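Local coordinates for toll-like receptor 6, Variable lymphocyte receptor B (Mus musculus, PDB 3A79), which probably senses diacylated microbial lipopeptides together with Toll-like receptor 2, here as its leucine-rich-repeat ectodomain fused to a hagfish VLRB fragment, at residues 250-263 / 277-291. Sequence-based numbering, arbitrary orientation.
Sequences TLLNVTLQHIETTW and PVEYLNIYNLTITER. With NAG (2-acetamido-2-deoxy-beta-D-glucopyranose), chain E; NAG (2-acetamido-2-deoxy-beta-D-glucopyranose), chain F.
Tyr280 meets Asn253 and its N-linked glycan where two neighbouring parallel strands of the Toll-like receptor 6 solenoid run side by side. Starting at CB, the tyrosine lies 3.3 Å from Asn253 OD1, to which the Tyr280 backbone N also makes a weak hydrogen bond. With CG anti to the carbonyl carbon (chi1 -68°), the ring is carried under the sugar: Tyr280 CD1 sits 3.4 Å from O5 of the chain E NAG, while C6 of that NAG rests over the centre of the ring, 3.3 Å from Tyr280 CZ. The OH at the end reaches Lys305 in a weak hydrogen bond. The sugar itself is covalently attached to Asn253 ND2. Without the ring, with an alanine here, the sugar would probably lose the face beneath its C6 and be freer to turn about the Asn253 linkage.

Further along, Val254 N donates a hydrogen bond to Tyr280 O (2.9 Å), and Leu256 N and Asn282 O continue the pattern, after a beta bulge that shifts the register between Leu252 and Val254. On the other side of the strands, Val254 CG1 lies alongside Leu281 CD1 (3.8 Å), with Phe273 of helix 263-273 against both. The chemistry is thus split: aliphatic side chains pack inward against the helix, whereas Thr255, Asn282, Gln257 and Tyr284 make the opposite face polar, and glycans attached at Asn253 and at the corner residue Asn285 sit at the sheet that lines the solenoid's concave face.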
ATOM      1  N   THR B 250      15.310 -42.230   7.085  1.00112.59           N
ATOM      2  CA  THR B 250      14.723 -41.605   5.907  1.00120.50           C
ATOM      3  C   THR B 250      14.619 -40.081   6.063  1.00116.11           C
ATOM      4  O   THR B 250      15.480 -39.458   6.684  1.00115.80           O
ATOM      5  CB  THR B 250      13.352 -42.221   5.567  1.00127.37           C
ATOM      6  OG1 THR B 250      12.412 -41.913   6.605  1.00133.22           O
ATOM      7  CG2 THR B 250      13.479 -43.741   5.413  1.00118.47           C
ATOM      8  N   LEU B 251      13.572 -39.492   5.488  1.00105.81           N
ATOM      9  CA  LEU B 251      13.365 -38.046   5.554  1.00 91.03           C
ATOM     10  C   LEU B 251      12.511 -37.680   6.752  1.00 88.66           C
ATOM     11  O   LEU B 251      11.798 -38.520   7.294  1.00 98.12           O
ATOM     12  CB  LEU B 251      12.692 -37.522   4.280  1.00 75.50           C
ATOM     13  CG  LEU B 251      13.509 -37.532   2.991  1.00 75.29           C
ATOM     14  CD1 LEU B 251      14.802 -36.764   3.192  1.00 73.20           C
ATOM     15  CD2 LEU B 251      13.792 -38.966   2.517  1.00 83.87           C
ATOM     16  N   LEU B 252      12.591 -36.421   7.161  1.00 74.72           N
ATOM     17  CA  LEU B 252      11.735 -35.902   8.216  1.00 71.76           C
ATOM     18  C   LEU B 252      11.541 -34.412   8.019  1.00 79.19           C
ATOM     19  O   LEU B 252      12.339 -33.746   7.364  1.00 81.42           O
ATOM     20  CB  LEU B 252      12.316 -36.172   9.611  1.00 69.84           C
ATOM     21  CG  LEU B 252      13.346 -35.194  10.198  1.00 71.86           C
ATOM     22  CD1 LEU B 252      13.373 -35.283  11.712  1.00 71.67           C
ATOM     23  CD2 LEU B 252      14.739 -35.429   9.634  1.00 67.80           C
ATOM     24  N   ASN B 253      10.463 -33.898   8.589  1.00 82.89           N
ATOM     25  CA  ASN B 253      10.204 -32.477   8.581  1.00 77.06           C
ATOM     26  C   ASN B 253      10.753 -31.863   9.868  1.00 73.91           C
ATOM     27  O   ASN B 253      10.836 -32.526  10.899  1.00 71.51           O
ATOM     28  CB  ASN B 253       8.702 -32.221   8.434  1.00 70.75           C
ATOM     29  CG  ASN B 253       8.124 -32.788   7.133  1.00 83.54           C
ATOM     30  OD1 ASN B 253       8.836 -32.937   6.138  1.00 78.94           O
ATOM     31  ND2 ASN B 253       6.817 -33.094   7.144  1.00106.23           N
ATOM     32  N   VAL B 254      11.159 -30.602   9.797  1.00 70.75           N
ATOM     33  CA  VAL B 254      11.590 -29.869  10.981  1.00 62.64           C
ATOM     34  C   VAL B 254      10.824 -28.543  11.111  1.00 70.70           C
ATOM     35  O   VAL B 254      10.624 -27.811  10.133  1.00 66.64           O
ATOM     36  CB  VAL B 254      13.123 -29.649  11.001  1.00 54.15           C
ATOM     37  CG1 VAL B 254      13.520 -28.647  12.067  1.00 50.59           C
ATOM     38  CG2 VAL B 254      13.823 -30.951  11.261  1.00 56.68           C
ATOM     39  N   THR B 255      10.370 -28.256  12.325  1.00 64.61           N
ATOM     40  CA  THR B 255       9.677 -27.013  12.592  1.00 52.87           C
ATOM     41  C   THR B 255      10.264 -26.271  13.786  1.00 59.17           C
ATOM     42  O   THR B 255      10.319 -26.797  14.901  1.00 60.30           O
ATOM     43  CB  THR B 255       8.209 -27.263  12.827  1.00 60.27           C
ATOM     44  OG1 THR B 255       7.633 -27.774  11.622  1.00 81.86           O
ATOM     45  CG2 THR B 255       7.508 -25.977  13.213  1.00 57.97           C
ATOM     46  N   LEU B 256      10.714 -25.046  13.527  1.00 52.39           N
ATOM     47  CA  LEU B 256      11.211 -24.147  14.559  1.00 46.43           C
ATOM     48  C   LEU B 256      10.134 -23.101  14.908  1.00 49.99           C
ATOM     49  O   LEU B 256       9.652 -22.407  14.028  1.00 54.61           O
ATOM     50  CB  LEU B 256      12.493 -23.472  14.053  1.00 44.34           C
ATOM     51  CG  LEU B 256      13.843 -24.152  14.355  1.00 53.67           C
ATOM     52  CD1 LEU B 256      13.728 -25.668  14.445  1.00 42.55           C
ATOM     53  CD2 LEU B 256      14.954 -23.731  13.368  1.00 56.62           C
ATOM     54  N   GLN B 257       9.743 -23.002  16.178  1.00 53.61           N
ATOM     55  CA  GLN B 257       8.712 -22.040  16.612  1.00 51.10           C
ATOM     56  C   GLN B 257       9.243 -21.064  17.639  1.00 55.97           C
ATOM     57  O   GLN B 257       9.906 -21.456  18.596  1.00 63.07           O
ATOM     58  CB  GLN B 257       7.515 -22.752  17.224  1.00 54.69           C
ATOM     59  CG  GLN B 257       6.267 -22.721  16.398  1.00 69.42           C
ATOM     60  CD  GLN B 257       5.128 -23.457  17.078  1.00 84.46           C
ATOM     61  OE1 GLN B 257       4.693 -24.508  16.607  1.00 94.08           O
ATOM     62  NE2 GLN B 257       4.646 -22.915  18.200  1.00 78.70           N
ATOM     63  N   HIS B 258       8.952 -19.786  17.446  1.00 58.02           N
ATOM     64  CA  HIS B 258       9.419 -18.763  18.376  1.00 60.24           C
ATOM     65  C   HIS B 258      10.946 -18.630  18.520  1.00 64.09           C
ATOM     66  O   HIS B 258      11.451 -18.439  19.624  1.00 72.48           O
ATOM     67  CB  HIS B 258       8.766 -19.006  19.726  1.00 53.00           C
ATOM     68  CG  HIS B 258       7.320 -19.368  19.616  1.00 65.70           C
ATOM     69  ND1 HIS B 258       6.824 -20.590  20.014  1.00 70.68           N
ATOM     70  CD2 HIS B 258       6.268 -18.681  19.111  1.00 60.85           C
ATOM     71  CE1 HIS B 258       5.525 -20.635  19.777  1.00 53.45           C
ATOM     72  NE2 HIS B 258       5.164 -19.490  19.230  1.00 55.22           N
ATOM     73  N   ILE B 259      11.668 -18.699  17.403  1.00 60.05           N
ATOM     74  CA  ILE B 259      13.124 -18.546  17.398  1.00 63.21           C
ATOM     75  C   ILE B 259      13.516 -17.085  17.335  1.00 67.08           C
ATOM     76  O   ILE B 259      13.233 -16.408  16.355  1.00 80.61           O
ATOM     77  CB  ILE B 259      13.760 -19.191  16.156  1.00 58.70           C
ATOM     78  CG1 ILE B 259      12.914 -20.353  15.663  1.00 79.18           C
ATOM     79  CG2 ILE B 259      15.180 -19.623  16.421  1.00 33.58           C
ATOM     80  CD1 ILE B 259      11.761 -19.911  14.812  1.00 85.89           C
ATOM     81  N   GLU B 260      14.171 -16.595  18.375  1.00 55.12           N
ATOM     82  CA  GLU B 260      14.801 -15.292  18.308  1.00 53.82           C
ATOM     83  C   GLU B 260      16.271 -15.547  18.162  1.00 63.59           C
ATOM     84  O   GLU B 260      16.869 -16.208  19.005  1.00 73.40           O
ATOM     85  CB  GLU B 260      14.580 -14.509  19.589  1.00 63.53           C
ATOM     86  CG  GLU B 260      15.668 -13.486  19.823  1.00 70.18           C
ATOM     87  CD  GLU B 260      15.743 -13.034  21.261  1.00 82.86           C
ATOM     88  OE1 GLU B 260      16.880 -12.823  21.756  1.00 97.01           O
ATOM     89  OE2 GLU B 260      14.668 -12.902  21.889  1.00 75.42           O
ATOM     90  N   THR B 261      16.868 -15.031  17.099  1.00 65.99           N
ATOM     91  CA  THR B 261      18.233 -15.421  16.777  1.00 66.92           C
ATOM     92  C   THR B 261      18.981 -14.320  16.048  1.00 59.78           C
ATOM     93  O   THR B 261      18.377 -13.469  15.415  1.00 78.08           O
ATOM     94  CB  THR B 261      18.251 -16.723  15.926  1.00 51.80           C
ATOM     95  OG1 THR B 261      19.347 -16.687  15.020  1.00 52.30           O
ATOM     96  CG2 THR B 261      16.999 -16.841  15.093  1.00 57.40           C
ATOM     97  N   THR B 262      20.299 -14.329  16.161  1.00 51.49           N
ATOM     98  CA  THR B 262      21.149 -13.519  15.298  1.00 60.07           C
ATOM     99  C   THR B 262      20.903 -13.831  13.825  1.00 62.91           C
ATOM    100  O   THR B 262      20.356 -14.876  13.486  1.00 64.10           O
ATOM    101  CB  THR B 262      22.632 -13.801  15.590  1.00 62.90           C
ATOM    102  OG1 THR B 262      22.977 -13.195  16.833  1.00 72.87           O
ATOM    103  CG2 THR B 262      23.519 -13.214  14.517  1.00 72.11           C
ATOM    104  N   TRP B 263      21.307 -12.928  12.940  1.00 72.23           N
ATOM    105  CA  TRP B 263      21.322 -13.267  11.529  1.00 75.20           C
ATOM    106  C   TRP B 263      22.449 -14.266  11.255  1.00 71.79           C
ATOM    107  O   TRP B 263      22.223 -15.282  10.591  1.00 59.13           O
ATOM    108  CB  TRP B 263      21.421 -12.030  10.620  1.00 71.29           C
ATOM    109  CG  TRP B 263      21.331 -12.405   9.163  1.00 65.32           C
ATOM    110  CD1 TRP B 263      22.266 -12.177   8.186  1.00 61.46           C
ATOM    111  CD2 TRP B 263      20.266 -13.133   8.537  1.00 56.55           C
ATOM    112  NE1 TRP B 263      21.840 -12.705   6.993  1.00 57.70           N
ATOM    113  CE2 TRP B 263      20.612 -13.291   7.178  1.00 55.35           C
ATOM    114  CE3 TRP B 263      19.052 -13.669   8.993  1.00 44.96           C
ATOM    115  CZ2 TRP B 263      19.783 -13.949   6.267  1.00 49.94           C
ATOM    116  CZ3 TRP B 263      18.230 -14.328   8.086  1.00 41.40           C
ATOM    117  CH2 TRP B 263      18.598 -14.457   6.738  1.00 41.56           C
ATOM    118  N   PRO B 277      19.024 -34.840   6.260  1.00 84.51           N
ATOM    119  CA  PRO B 277      17.798 -35.446   5.719  1.00 77.35           C
ATOM    120  C   PRO B 277      16.529 -34.711   6.101  1.00 81.43           C
ATOM    121  O   PRO B 277      15.630 -35.323   6.665  1.00 93.95           O
ATOM    122  CB  PRO B 277      17.771 -36.829   6.376  1.00 70.69           C
ATOM    123  CG  PRO B 277      19.160 -37.053   6.881  1.00 75.60           C
ATOM    124  CD  PRO B 277      19.652 -35.708   7.265  1.00 78.35           C
ATOM    125  N   VAL B 278      16.444 -33.424   5.797  1.00 77.81           N
ATOM    126  CA  VAL B 278      15.231 -32.679   6.089  1.00 73.88           C
ATOM    127  C   VAL B 278      14.552 -32.249   4.790  1.00 75.97           C
ATOM    128  O   VAL B 278      15.125 -31.491   4.001  1.00 64.91           O
ATOM    129  CB  VAL B 278      15.520 -31.467   6.993  1.00 64.90           C
ATOM    130  CG1 VAL B 278      14.251 -30.682   7.244  1.00 69.52           C
ATOM    131  CG2 VAL B 278      16.133 -31.926   8.309  1.00 54.01           C
ATOM    132  N   GLU B 279      13.339 -32.760   4.573  1.00 84.39           N
ATOM    133  CA  GLU B 279      12.578 -32.511   3.346  1.00 83.68           C
ATOM    134  C   GLU B 279      11.796 -31.201   3.417  1.00 79.20           C
ATOM    135  O   GLU B 279      11.854 -30.380   2.504  1.00 83.25           O
ATOM    136  CB  GLU B 279      11.624 -33.679   3.052  1.00 83.43           C
ATOM    137  CG  GLU B 279      11.123 -33.724   1.610  1.00 82.36           C
ATOM    138  CD  GLU B 279      10.050 -34.781   1.376  1.00 86.87           C
ATOM    139  OE1 GLU B 279       9.350 -35.171   2.343  1.00 78.90           O
ATOM    140  OE2 GLU B 279       9.904 -35.212   0.208  1.00 90.67           O
ATOM    141  N   TYR B 280      11.055 -31.014   4.501  1.00 74.47           N
ATOM    142  CA  TYR B 280      10.364 -29.755   4.721  1.00 66.14           C
ATOM    143  C   TYR B 280      10.864 -29.054   5.983  1.00 61.75           C
ATOM    144  O   TYR B 280      10.851 -29.624   7.067  1.00 65.84           O
ATOM    145  CB  TYR B 280       8.859 -29.973   4.788  1.00 60.57           C
ATOM    146  CG  TYR B 280       8.244 -30.389   3.477  1.00 74.79           C
ATOM    147  CD1 TYR B 280       8.425 -31.672   2.992  1.00 83.37           C
ATOM    148  CD2 TYR B 280       7.471 -29.504   2.727  1.00 76.06           C
ATOM    149  CE1 TYR B 280       7.861 -32.073   1.793  1.00 86.20           C
ATOM    150  CE2 TYR B 280       6.901 -29.898   1.519  1.00 78.95           C
ATOM    151  CZ  TYR B 280       7.102 -31.193   1.061  1.00 88.69           C
ATOM    152  OH  TYR B 280       6.558 -31.631  -0.130  1.00 92.97           O
ATOM    153  N   LEU B 281      11.312 -27.813   5.824  1.00 57.62           N
ATOM    154  CA  LEU B 281      11.743 -26.984   6.942  1.00 60.27           C
ATOM    155  C   LEU B 281      10.769 -25.834   7.151  1.00 61.75           C
ATOM    156  O   LEU B 281      10.482 -25.089   6.216  1.00 74.24           O
ATOM    157  CB  LEU B 281      13.130 -26.427   6.661  1.00 61.99           C
ATOM    158  CG  LEU B 281      13.712 -25.585   7.780  1.00 58.49           C
ATOM    159  CD1 LEU B 281      13.569 -26.339   9.080  1.00 61.58           C
ATOM    160  CD2 LEU B 281      15.155 -25.314   7.481  1.00 60.83           C
ATOM    161  N   ASN B 282      10.253 -25.694   8.370  1.00 60.21           N
ATOM    162  CA  ASN B 282       9.281 -24.639   8.681  1.00 57.67           C
ATOM    163  C   ASN B 282       9.704 -23.795   9.868  1.00 62.50           C
ATOM    164  O   ASN B 282      10.141 -24.319  10.891  1.00 68.33           O
ATOM    165  CB  ASN B 282       7.907 -25.237   8.973  1.00 44.69           C
ATOM    166  CG  ASN B 282       7.483 -26.249   7.939  1.00 56.89           C
ATOM    167  OD1 ASN B 282       7.088 -25.890   6.833  1.00 73.79           O
ATOM    168  ND2 ASN B 282       7.562 -27.529   8.291  1.00 58.82           N
ATOM    169  N   ILE B 283       9.567 -22.485   9.732  1.00 59.88           N
ATOM    170  CA  ILE B 283       9.908 -21.569  10.814  1.00 57.82           C
ATOM    171  C   ILE B 283       8.734 -20.626  11.093  1.00 56.29           C
ATOM    172  O   ILE B 283       8.182 -20.028  10.177  1.00 54.44           O
ATOM    173  CB  ILE B 283      11.200 -20.783  10.486  1.00 44.73           C
ATOM    174  CG1 ILE B 283      12.371 -21.744  10.333  1.00 39.96           C
ATOM    175  CG2 ILE B 283      11.489 -19.744  11.550  1.00 39.29           C
ATOM    176  CD1 ILE B 283      13.563 -21.149   9.621  1.00 48.39           C
ATOM    177  N   TYR B 284       8.352 -20.516  12.360  1.00 61.71           N
ATOM    178  CA  TYR B 284       7.196 -19.722  12.778  1.00 57.21           C
ATOM    179  C   TYR B 284       7.602 -18.687  13.818  1.00 51.33           C
ATOM    180  O   TYR B 284       8.202 -19.029  14.826  1.00 55.93           O
ATOM    181  CB  TYR B 284       6.138 -20.635  13.393  1.00 75.35           C
ATOM    182  CG  TYR B 284       5.285 -21.392  12.398  1.00 99.77           C
ATOM    183  CD1 TYR B 284       4.201 -20.776  11.782  1.00113.20           C
ATOM    184  CD2 TYR B 284       5.542 -22.728  12.092  1.00102.22           C
ATOM    185  CE1 TYR B 284       3.403 -21.461  10.874  1.00116.62           C
ATOM    186  CE2 TYR B 284       4.745 -23.424  11.182  1.00107.63           C
ATOM    187  CZ  TYR B 284       3.678 -22.781  10.577  1.00109.70           C
ATOM    188  OH  TYR B 284       2.874 -23.440   9.675  1.00101.63           O
ATOM    189  N   ASN B 285       7.268 -17.421  13.589  1.00 58.09           N
ATOM    190  CA  ASN B 285       7.574 -16.373  14.566  1.00 53.28           C
ATOM    191  C   ASN B 285       9.091 -16.279  14.803  1.00 46.77           C
ATOM    192  O   ASN B 285       9.588 -16.447  15.915  1.00 53.86           O
ATOM    193  CB  ASN B 285       6.751 -16.603  15.852  1.00 53.09           C
ATOM    194  CG  ASN B 285       7.063 -15.623  16.971  1.00 61.25           C
ATOM    195  OD1 ASN B 285       7.491 -14.486  16.743  1.00 66.96           O
ATOM    196  ND2 ASN B 285       6.815 -16.075  18.210  1.00 66.70           N
ATOM    197  N   LEU B 286       9.808 -15.997  13.721  1.00 41.08           N
ATOM    198  CA  LEU B 286      11.237 -15.697  13.747  1.00 52.95           C
ATOM    199  C   LEU B 286      11.519 -14.227  14.103  1.00 56.59           C
ATOM    200  O   LEU B 286      10.807 -13.329  13.650  1.00 50.50           O
ATOM    201  CB  LEU B 286      11.847 -16.023  12.378  1.00 50.75           C
ATOM    202  CG  LEU B 286      13.271 -15.574  12.064  1.00 44.73           C
ATOM    203  CD1 LEU B 286      14.241 -16.376  12.885  1.00 46.87           C
ATOM    204  CD2 LEU B 286      13.548 -15.753  10.591  1.00 39.95           C
ATOM    205  N   THR B 287      12.566 -13.991  14.898  1.00 63.50           N
ATOM    206  CA  THR B 287      13.003 -12.633  15.263  1.00 64.92           C
ATOM    207  C   THR B 287      14.504 -12.415  15.000  1.00 66.24           C
ATOM    208  O   THR B 287      15.334 -12.824  15.806  1.00 77.48           O
ATOM    209  CB  THR B 287      12.715 -12.323  16.758  1.00 47.65           C
ATOM    210  OG1 THR B 287      11.356 -12.638  17.075  1.00 55.85           O
ATOM    211  CG2 THR B 287      12.970 -10.873  17.068  1.00 44.04           C
ATOM    212  N   ILE B 288      14.844 -11.778  13.879  1.00 61.65           N
ATOM    213  CA  ILE B 288      16.240 -11.450  13.534  1.00 53.56           C
ATOM    214  C   ILE B 288      16.831 -10.435  14.524  1.00 52.11           C
ATOM    215  O   ILE B 288      16.192  -9.433  14.841  1.00 45.53           O
ATOM    216  CB  ILE B 288      16.339 -10.852  12.117  1.00 57.96           C
ATOM    217  CG1 ILE B 288      15.459 -11.618  11.117  1.00 64.62           C
ATOM    218  CG2 ILE B 288      17.768 -10.791  11.671  1.00 58.42           C
ATOM    219  CD1 ILE B 288      15.802 -13.074  10.963  1.00 68.82           C
ATOM    220  N   THR B 289      18.058 -10.657  14.995  1.00 64.06           N
ATOM    221  CA  THR B 289      18.409 -10.056  16.283  1.00 60.46           C
ATOM    222  C   THR B 289      19.407  -8.918  16.470  1.00 63.15           C
ATOM    223  O   THR B 289      18.991  -7.841  16.894  1.00 91.86           O
ATOM    224  CB  THR B 289      18.523 -11.098  17.397  1.00 66.19           C
ATOM    225  OG1 THR B 289      17.279 -11.111  18.102  1.00 70.23           O
ATOM    226  CG2 THR B 289      19.636 -10.759  18.370  1.00 65.70           C
ATOM    227  N   GLU B 290      20.693  -9.095  16.226  1.00 43.57           N
ATOM    228  CA  GLU B 290      21.592  -8.022  16.698  1.00 49.82           C
ATOM    229  C   GLU B 290      22.146  -7.192  15.564  1.00 57.82           C
ATOM    230  O   GLU B 290      22.392  -5.997  15.717  1.00 56.95           O
ATOM    231  CB  GLU B 290      22.768  -8.554  17.530  1.00 55.47           C
ATOM    232  CG  GLU B 290      22.433  -9.195  18.875  1.00 71.60           C
ATOM    233  CD  GLU B 290      23.588 -10.049  19.411  1.00 89.61           C
ATOM    234  OE1 GLU B 290      24.664 -10.083  18.768  1.00101.19           O
ATOM    235  OE2 GLU B 290      23.429 -10.689  20.474  1.00 89.10           O
ATOM    236  N   ARG B 291      22.370  -7.848  14.433  1.00 59.01           N
ATOM    237  CA  ARG B 291      22.975  -7.220  13.275  1.00 54.75           C
ATOM    238  C   ARG B 291      22.718  -8.125  12.090  1.00 66.62           C
ATOM    239  O   ARG B 291      22.436  -9.307  12.254  1.00 75.53           O
ATOM    240  CB  ARG B 291      24.479  -7.005  13.489  1.00 44.17           C
ATOM    241  CG  ARG B 291      25.160  -8.094  14.319  1.00 68.20           C
ATOM    242  CD  ARG B 291      26.507  -7.674  14.893  1.00 64.88           C
ATOM    243  NE  ARG B 291      27.411  -7.250  13.828  1.00 90.42           N
ATOM    244  CZ  ARG B 291      27.590  -5.985  13.449  1.00114.23           C
ATOM    245  NH1 ARG B 291      26.926  -5.003  14.050  1.00125.32           N
ATOM    246  NH2 ARG B 291      28.437  -5.697  12.468  1.00113.79           N
TER
HETATM  247  C1  NAG E   1       6.349 -33.654   5.891  1.00 99.77           C
HETATM  248  C2  NAG E   1       5.228 -34.632   6.295  1.00118.27           C
HETATM  249  C3  NAG E   1       4.003 -34.753   5.378  1.00121.44           C
HETATM  250  C4  NAG E   1       3.803 -33.626   4.374  1.00117.50           C
HETATM  251  C5  NAG E   1       5.094 -32.962   3.937  1.00106.35           C
HETATM  252  C6  NAG E   1       4.692 -31.640   3.317  1.00 99.26           C
HETATM  253  C7  NAG E   1       6.844 -36.482   5.896  1.00102.68           C
HETATM  254  C8  NAG E   1       7.006 -36.353   4.401  1.00 89.24           C
HETATM  255  N2  NAG E   1       5.735 -35.992   6.456  1.00120.97           N
HETATM  256  O3  NAG E   1       2.852 -34.819   6.194  1.00120.65           O
HETATM  257  O4  NAG E   1       3.098 -34.116   3.245  1.00124.48           O
HETATM  258  O5  NAG E   1       5.919 -32.624   5.029  1.00104.81           O
HETATM  259  O6  NAG E   1       3.941 -30.929   4.282  1.00 93.54           O
HETATM  260  O7  NAG E   1       7.700 -37.040   6.582  1.00 89.31           O
HETATM  261  C1  NAG F   1       7.053 -15.112  19.262  1.00 61.96           C
HETATM  262  C2  NAG F   1       5.814 -15.318  20.144  1.00 67.84           C
HETATM  263  C3  NAG F   1       5.925 -14.745  21.550  1.00 62.27           C
HETATM  264  C4  NAG F   1       7.334 -14.807  22.147  1.00 69.00           C
HETATM  265  C5  NAG F   1       8.466 -14.630  21.138  1.00 60.86           C
HETATM  266  C6  NAG F   1       9.786 -15.038  21.789  1.00 58.81           C
HETATM  267  C7  NAG F   1       3.584 -15.481  19.112  1.00 80.15           C
HETATM  268  C8  NAG F   1       2.917 -15.034  17.846  1.00 68.12           C
HETATM  269  N2  NAG F   1       4.628 -14.742  19.527  1.00 79.92           N
HETATM  270  O3  NAG F   1       5.055 -15.498  22.368  1.00 64.46           O
HETATM  271  O4  NAG F   1       7.442 -13.828  23.168  1.00 73.35           O
HETATM  272  O5  NAG F   1       8.255 -15.388  19.962  1.00 61.10           O
HETATM  273  O6  NAG F   1      10.868 -14.862  20.898  1.00 69.13           O
HETATM  274  O7  NAG F   1       3.148 -16.479  19.693  1.00 78.46           O